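PDB 3LM3: uncharacterized protein from Parabacteroides distasonis, which is of unknown function but is probably a carbohydrate-active enzyme, a glycoside hydrolase or deacetylase. Local coordinates for residues E47-R60 and R85-C98. Sequence-based numbering, arbitrary orientation.
Sequences EVDWHTLEGVRALR and RKNYREIRDYVVEC
Asn87 ND2 donates a nearly straight hydrogen bond to His51 O (2.9 Å, 163° at the hydrogen). The oxygen lies close to the Asn87 amide plane. With CG between the backbone N and carbonyl carbon, chi1 63° sets the amide against His51, in the loop just ahead of helix 53-60. A water bridges Leu53 N, at the start of that helix, to Glu90 OE1. Thr52 is the N-cap residue; its OG1 accepts from Gly55 N.

His51 ND1 donates to Glu47 O (2.8 Å), which fixes the imidazole. The Tyr88 ring lies obliquely beside it, and its OH bonds to Arg30 O. In the conformer described, Val48 CG2 meets the Tyr88 ring edge, and the Val48 methyls lie over one face of the Arg85 guanidinium, which pairs with Asp83.

Tyr94 is a knob in a hole formed by Leu53, Val56, Arg57 and Arg60. Leu53 CD1 touches Tyr94 CB (3.5 Å). Arg57 CB lies over one ring face and Arg60 CB at the edge.

The axes of helices 53-60 and 86-98 approach to 9.5 Å at 27°. They belong to consecutive beta-alpha-beta crossovers, joining parallel strands 21-29, 73-76 and 105-108. Val56 and Val95 both reach Trp74 of strand 73-76. Helix 296-313 packs against Leu59, and helix 120-138 against Val95.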
loop_
_atom_site.group_PDB
_atom_site.type_symbol
_atom_site.label_atom_id
_atom_site.label_comp_id
_atom_site.label_asym_id
_atom_site.label_seq_id
_atom_site.Cartn_x
_atom_site.Cartn_y
_atom_site.Cartn_z
ATOM N N GLU A 47 20.445 9.984 7.615
ATOM C CA GLU A 47 20.527 9.735 6.179
ATOM C C GLU A 47 20.752 10.978 5.332
ATOM O O GLU A 47 20.538 10.931 4.108
ATOM C CB GLU A 47 19.262 9.012 5.704
ATOM C CG GLU A 47 19.105 7.602 6.229
ATOM C CD GLU A 47 17.876 6.928 5.705
ATOM O OE1 GLU A 47 16.918 7.658 5.337
ATOM O OE2 GLU A 47 17.785 5.689 5.646
ATOM N N VAL A 48 21.183 12.094 5.928
ATOM C CA VAL A 48 21.451 13.278 5.142
ATOM C C VAL A 48 22.360 12.985 3.949
ATOM O O VAL A 48 22.066 13.381 2.829
ATOM C CB VAL A 48 21.983 14.413 6.034
ATOM C CG1 VAL A 48 22.557 15.532 5.189
ATOM C CG2 VAL A 48 20.849 14.884 6.972
ATOM N N ASP A 49 23.442 12.241 4.172
ATOM C CA ASP A 49 24.390 11.958 3.123
ATOM C C ASP A 49 23.911 10.896 2.149
ATOM O O ASP A 49 24.512 10.691 1.105
ATOM C CB ASP A 49 25.732 11.545 3.736
ATOM C CG ASP A 49 26.378 12.649 4.568
ATOM O OD1 ASP A 49 26.038 13.852 4.439
ATOM O OD2 ASP A 49 27.260 12.304 5.388
ATOM N N TRP A 50 22.785 10.238 2.460
ATOM C CA TRP A 50 22.212 9.188 1.631
ATOM C C TRP A 50 21.227 9.753 0.593
ATOM O O TRP A 50 20.688 9.002 -0.234
ATOM C CB TRP A 50 21.467 8.159 2.495
ATOM C CG TRP A 50 22.299 7.457 3.539
ATOM C CD1 TRP A 50 23.327 7.966 4.244
ATOM C CD2 TRP A 50 22.116 6.118 3.995
ATOM N NE1 TRP A 50 23.823 7.016 5.115
ATOM C CE2 TRP A 50 23.091 5.872 4.980
ATOM C CE3 TRP A 50 21.237 5.099 3.652
ATOM C CZ2 TRP A 50 23.202 4.636 5.624
ATOM C CZ3 TRP A 50 21.356 3.875 4.297
ATOM C CH2 TRP A 50 22.322 3.665 5.256
ATOM N N HIS A 51 21.014 11.074 0.649
ATOM C CA HIS A 51 20.086 11.778 -0.218
ATOM C C HIS A 51 20.884 12.782 -1.031
ATOM O O HIS A 51 21.434 13.731 -0.492
ATOM C CB HIS A 51 18.972 12.469 0.573
ATOM C CG HIS A 51 18.020 11.504 1.207
ATOM N ND1 HIS A 51 18.280 10.863 2.395
ATOM C CD2 HIS A 51 16.851 10.993 0.751
ATOM C CE1 HIS A 51 17.290 10.017 2.656
ATOM N NE2 HIS A 51 16.404 10.086 1.676
ATOM N N THR A 52 20.958 12.553 -2.333
ATOM C CA THR A 52 21.683 13.434 -3.246
ATOM C C THR A 52 20.808 13.732 -4.457
ATOM O O THR A 52 19.952 12.920 -4.861
ATOM C CB THR A 52 23.033 12.873 -3.732
ATOM O OG1 THR A 52 22.806 11.788 -4.627
ATOM C CG2 THR A 52 23.911 12.456 -2.557
ATOM N N LEU A 53 21.049 14.892 -5.062
ATOM C CA LEU A 53 20.385 15.235 -6.302
ATOM C C LEU A 53 20.666 14.194 -7.379
ATOM O O LEU A 53 19.760 13.744 -8.049
ATOM C CB LEU A 53 20.844 16.611 -6.773
ATOM C CG LEU A 53 20.385 17.041 -8.182
ATOM C CD1 LEU A 53 18.842 17.087 -8.323
ATOM C CD2 LEU A 53 21.016 18.392 -8.533
ATOM N N GLU A 54 21.922 13.804 -7.545
ATOM C CA GLU A 54 22.229 12.828 -8.588
ATOM C C GLU A 54 21.532 11.502 -8.354
ATOM O O GLU A 54 21.108 10.857 -9.316
ATOM C CB GLU A 54 23.727 12.599 -8.778
ATOM C CG GLU A 54 24.099 11.306 -9.617
ATOM C CD GLU A 54 23.430 11.172 -11.032
ATOM O OE1 GLU A 54 22.472 11.910 -11.395
ATOM O OE2 GLU A 54 23.869 10.276 -11.792
ATOM N N GLY A 55 21.399 11.063 -7.103
ATOM C CA GLY A 55 20.742 9.809 -6.833
ATOM C C GLY A 55 19.261 9.837 -7.140
ATOM O O GLY A 55 18.698 8.866 -7.662
ATOM N N VAL A 56 18.590 10.943 -6.800
ATOM C CA VAL A 56 17.201 11.091 -7.038
ATOM C C VAL A 56 16.917 11.176 -8.556
ATOM O O VAL A 56 16.013 10.562 -9.085
ATOM C CB VAL A 56 16.744 12.327 -6.241
ATOM C CG1 VAL A 56 15.335 12.636 -6.527
ATOM C CG2 VAL A 56 16.977 12.075 -4.711
ATOM N N ARG A 57 17.715 11.974 -9.240
ATOM C CA ARG A 57 17.601 12.139 -10.698
ATOM C C ARG A 57 17.836 10.795 -11.408
ATOM O O ARG A 57 17.112 10.426 -12.320
ATOM C CB ARG A 57 18.596 13.186 -11.174
ATOM C CG ARG A 57 18.601 13.383 -12.688
ATOM C CD ARG A 57 19.471 14.608 -13.083
ATOM N NE ARG A 57 20.773 14.566 -12.420
ATOM C CZ ARG A 57 21.462 15.616 -11.939
ATOM N NH1 ARG A 57 21.012 16.874 -12.037
ATOM N NH2 ARG A 57 22.633 15.396 -11.327
ATOM N N ALA A 58 18.841 10.043 -10.967
ATOM C CA ALA A 58 19.114 8.769 -11.590
ATOM C C ALA A 58 17.939 7.813 -11.422
ATOM O O ALA A 58 17.591 7.091 -12.345
ATOM C CB ALA A 58 20.381 8.153 -10.985
ATOM N N LEU A 59 17.336 7.798 -10.239
ATOM C CA LEU A 59 16.216 6.917 -10.009
ATOM C C LEU A 59 15.015 7.315 -10.873
ATOM O O LEU A 59 14.345 6.438 -11.438
ATOM C CB LEU A 59 15.892 6.901 -8.495
ATOM C CG LEU A 59 14.996 5.778 -8.020
ATOM C CD1 LEU A 59 15.599 4.410 -8.313
ATOM C CD2 LEU A 59 14.779 5.966 -6.487
ATOM N N ARG A 60 14.744 8.624 -11.000
ATOM C CA ARG A 60 13.648 9.105 -11.860
ATOM C C ARG A 60 13.893 8.774 -13.334
ATOM O O ARG A 60 12.979 8.421 -14.039
ATOM C CB ARG A 60 13.406 10.611 -11.696
ATOM C CG ARG A 60 12.254 11.301 -12.478
ATOM C CD ARG A 60 11.024 10.633 -12.116
ATOM N NE ARG A 60 9.751 11.111 -12.669
ATOM C CZ ARG A 60 9.251 10.823 -13.863
ATOM N NH1 ARG A 60 10.006 10.259 -14.805
ATOM N NH2 ARG A 60 7.990 11.071 -14.093
ATOM N N ARG A 85 19.712 22.553 4.163
ATOM C CA ARG A 85 20.994 22.145 3.566
ATOM C C ARG A 85 20.919 21.936 2.056
ATOM O O ARG A 85 19.876 21.649 1.487
ATOM C CB ARG A 85 21.604 20.941 4.283
ATOM C CG ARG A 85 22.054 21.310 5.698
ATOM C CD ARG A 85 22.462 20.085 6.501
ATOM N NE ARG A 85 21.271 19.340 6.917
ATOM C CZ ARG A 85 21.283 18.320 7.763
ATOM N NH1 ARG A 85 22.441 17.872 8.243
ATOM N NH2 ARG A 85 20.154 17.726 8.097
ATOM N N LYS A 86 22.047 22.116 1.401
ATOM C CA LYS A 86 22.080 22.229 -0.043
ATOM C C LYS A 86 21.495 21.005 -0.761
ATOM O O LYS A 86 20.752 21.146 -1.748
ATOM C CB LYS A 86 23.513 22.480 -0.491
ATOM C CG LYS A 86 23.715 22.463 -1.987
ATOM C CD LYS A 86 25.130 22.901 -2.353
ATOM C CE LYS A 86 25.358 22.759 -3.847
ATOM N NZ LYS A 86 26.662 23.304 -4.288
ATOM N N ASN A 87 21.781 19.797 -0.269
ATOM C CA ASN A 87 21.234 18.596 -0.902
ATOM C C ASN A 87 19.712 18.574 -0.903
ATOM O O ASN A 87 19.082 18.270 -1.926
ATOM C CB ASN A 87 21.803 17.297 -0.323
ATOM C CG ASN A 87 21.485 17.090 1.140
ATOM O OD1 ASN A 87 21.615 18.010 1.967
ATOM N ND2 ASN A 87 21.140 15.861 1.480
ATOM N N TYR A 88 19.116 18.896 0.242
ATOM C CA TYR A 88 17.662 18.889 0.337
ATOM C C TYR A 88 17.070 20.007 -0.477
ATOM O O TYR A 88 16.042 19.816 -1.107
ATOM C CB TYR A 88 17.166 18.881 1.777
ATOM C CG TYR A 88 17.406 17.524 2.392
ATOM C CD1 TYR A 88 16.676 16.412 2.003
ATOM C CD2 TYR A 88 18.427 17.327 3.313
ATOM C CE1 TYR A 88 16.913 15.149 2.533
ATOM C CE2 TYR A 88 18.672 16.073 3.837
ATOM C CZ TYR A 88 17.926 14.993 3.465
ATOM O OH TYR A 88 18.172 13.726 3.978
ATOM N N ARG A 89 17.713 21.157 -0.522
ATOM C CA ARG A 89 17.222 22.251 -1.369
ATOM C C ARG A 89 17.242 21.837 -2.851
ATOM O O ARG A 89 16.254 22.051 -3.574
ATOM C CB ARG A 89 18.027 23.528 -1.150
ATOM C CG ARG A 89 17.529 24.707 -1.964
ATOM C CD ARG A 89 18.088 26.029 -1.427
ATOM N NE ARG A 89 19.474 25.897 -0.953
ATOM C CZ ARG A 89 20.516 25.649 -1.741
ATOM N NH1 ARG A 89 20.339 25.492 -3.053
ATOM N NH2 ARG A 89 21.736 25.554 -1.221
ATOM N N GLU A 90 18.349 21.236 -3.285
ATOM C CA GLU A 90 18.504 20.763 -4.665
ATOM C C GLU A 90 17.484 19.695 -5.020
ATOM O O GLU A 90 16.907 19.687 -6.113
ATOM C CB GLU A 90 19.915 20.210 -4.918
ATOM C CG GLU A 90 21.019 21.254 -4.924
ATOM C CD GLU A 90 22.415 20.642 -5.098
ATOM O OE1 GLU A 90 22.662 19.459 -4.739
ATOM O OE2 GLU A 90 23.292 21.360 -5.585
ATOM N N ILE A 91 17.245 18.771 -4.099
ATOM C CA ILE A 91 16.244 17.741 -4.327
ATOM C C ILE A 91 14.854 18.355 -4.442
ATOM O O ILE A 91 14.082 17.975 -5.343
ATOM C CB ILE A 91 16.283 16.646 -3.223
ATOM C CG1 ILE A 91 17.546 15.817 -3.396
ATOM C CG2 ILE A 91 15.047 15.779 -3.297
ATOM C CD1 ILE A 91 17.901 14.978 -2.126
ATOM N N ARG A 92 14.491 19.279 -3.558
ATOM C CA ARG A 92 13.195 19.919 -3.673
ATOM C C ARG A 92 13.059 20.645 -5.035
ATOM O O ARG A 92 12.024 20.540 -5.694
ATOM C CB ARG A 92 12.906 20.888 -2.518
ATOM C CG ARG A 92 12.627 20.187 -1.167
ATOM C CD ARG A 92 12.145 21.130 -0.099
ATOM N NE ARG A 92 13.097 22.182 0.185
ATOM C CZ ARG A 92 14.067 22.120 1.103
ATOM N NH1 ARG A 92 14.255 21.041 1.855
ATOM N NH2 ARG A 92 14.864 23.145 1.256
ATOM N N ASP A 93 14.085 21.372 -5.461
ATOM C CA ASP A 93 14.030 22.104 -6.727
ATOM C C ASP A 93 13.825 21.127 -7.884
ATOM O O ASP A 93 13.022 21.387 -8.779
ATOM C CB ASP A 93 15.301 22.937 -6.970
ATOM C CG ASP A 93 15.420 24.160 -6.070
ATOM O OD1 ASP A 93 14.456 24.564 -5.393
ATOM O OD2 ASP A 93 16.527 24.732 -6.072
ATOM N N TYR A 94 14.516 19.995 -7.847
ATOM C CA TYR A 94 14.391 19.004 -8.906
ATOM C C TYR A 94 12.998 18.396 -8.927
ATOM O O TYR A 94 12.388 18.204 -9.981
ATOM C CB TYR A 94 15.438 17.897 -8.714
ATOM C CG TYR A 94 15.268 16.726 -9.660
ATOM C CD1 TYR A 94 15.604 16.842 -10.993
ATOM C CD2 TYR A 94 14.733 15.536 -9.242
ATOM C CE1 TYR A 94 15.430 15.792 -11.865
ATOM C CE2 TYR A 94 14.570 14.488 -10.102
ATOM C CZ TYR A 94 14.907 14.626 -11.413
ATOM O OH TYR A 94 14.721 13.572 -12.295
ATOM N N VAL A 95 12.462 18.100 -7.763
ATOM C CA VAL A 95 11.130 17.548 -7.678
ATOM C C VAL A 95 10.067 18.539 -8.205
ATOM O O VAL A 95 9.108 18.153 -8.883
ATOM C CB VAL A 95 10.820 17.085 -6.233
ATOM C CG1 VAL A 95 9.352 16.872 -6.061
ATOM C CG2 VAL A 95 11.597 15.797 -5.931
ATOM N N VAL A 96 10.247 19.841 -7.942
ATOM C CA VAL A 96 9.345 20.845 -8.517
ATOM C C VAL A 96 9.435 20.840 -10.062
ATOM O O VAL A 96 8.414 20.897 -10.763
ATOM C CB VAL A 96 9.617 22.229 -7.957
ATOM C CG1 VAL A 96 8.785 23.292 -8.714
ATOM C CG2 VAL A 96 9.289 22.282 -6.445
ATOM N N GLU A 97 10.649 20.750 -10.587
ATOM C CA GLU A 97 10.867 20.619 -12.041
ATOM C C GLU A 97 10.132 19.395 -12.558
ATOM O O GLU A 97 9.578 19.421 -13.641
ATOM C CB GLU A 97 12.351 20.524 -12.353
ATOM C CG GLU A 97 13.127 21.830 -12.158
ATOM C CD GLU A 97 14.664 21.706 -12.100
ATOM O OE1 GLU A 97 15.242 20.609 -12.184
ATOM O OE2 GLU A 97 15.323 22.761 -11.944
ATOM N N CYS A 98 10.156 18.294 -11.805
ATOM C CA CYS A 98 9.452 17.058 -12.223
ATOM C C CYS A 98 7.926 17.200 -12.206
ATOM O O CYS A 98 7.223 16.651 -13.050
ATOM C CB CYS A 98 9.860 15.902 -11.312
ATOM S SG CYS A 98 11.544 15.318 -11.555
HETATM O O HOH W 1 22.897 16.726 -3.828
#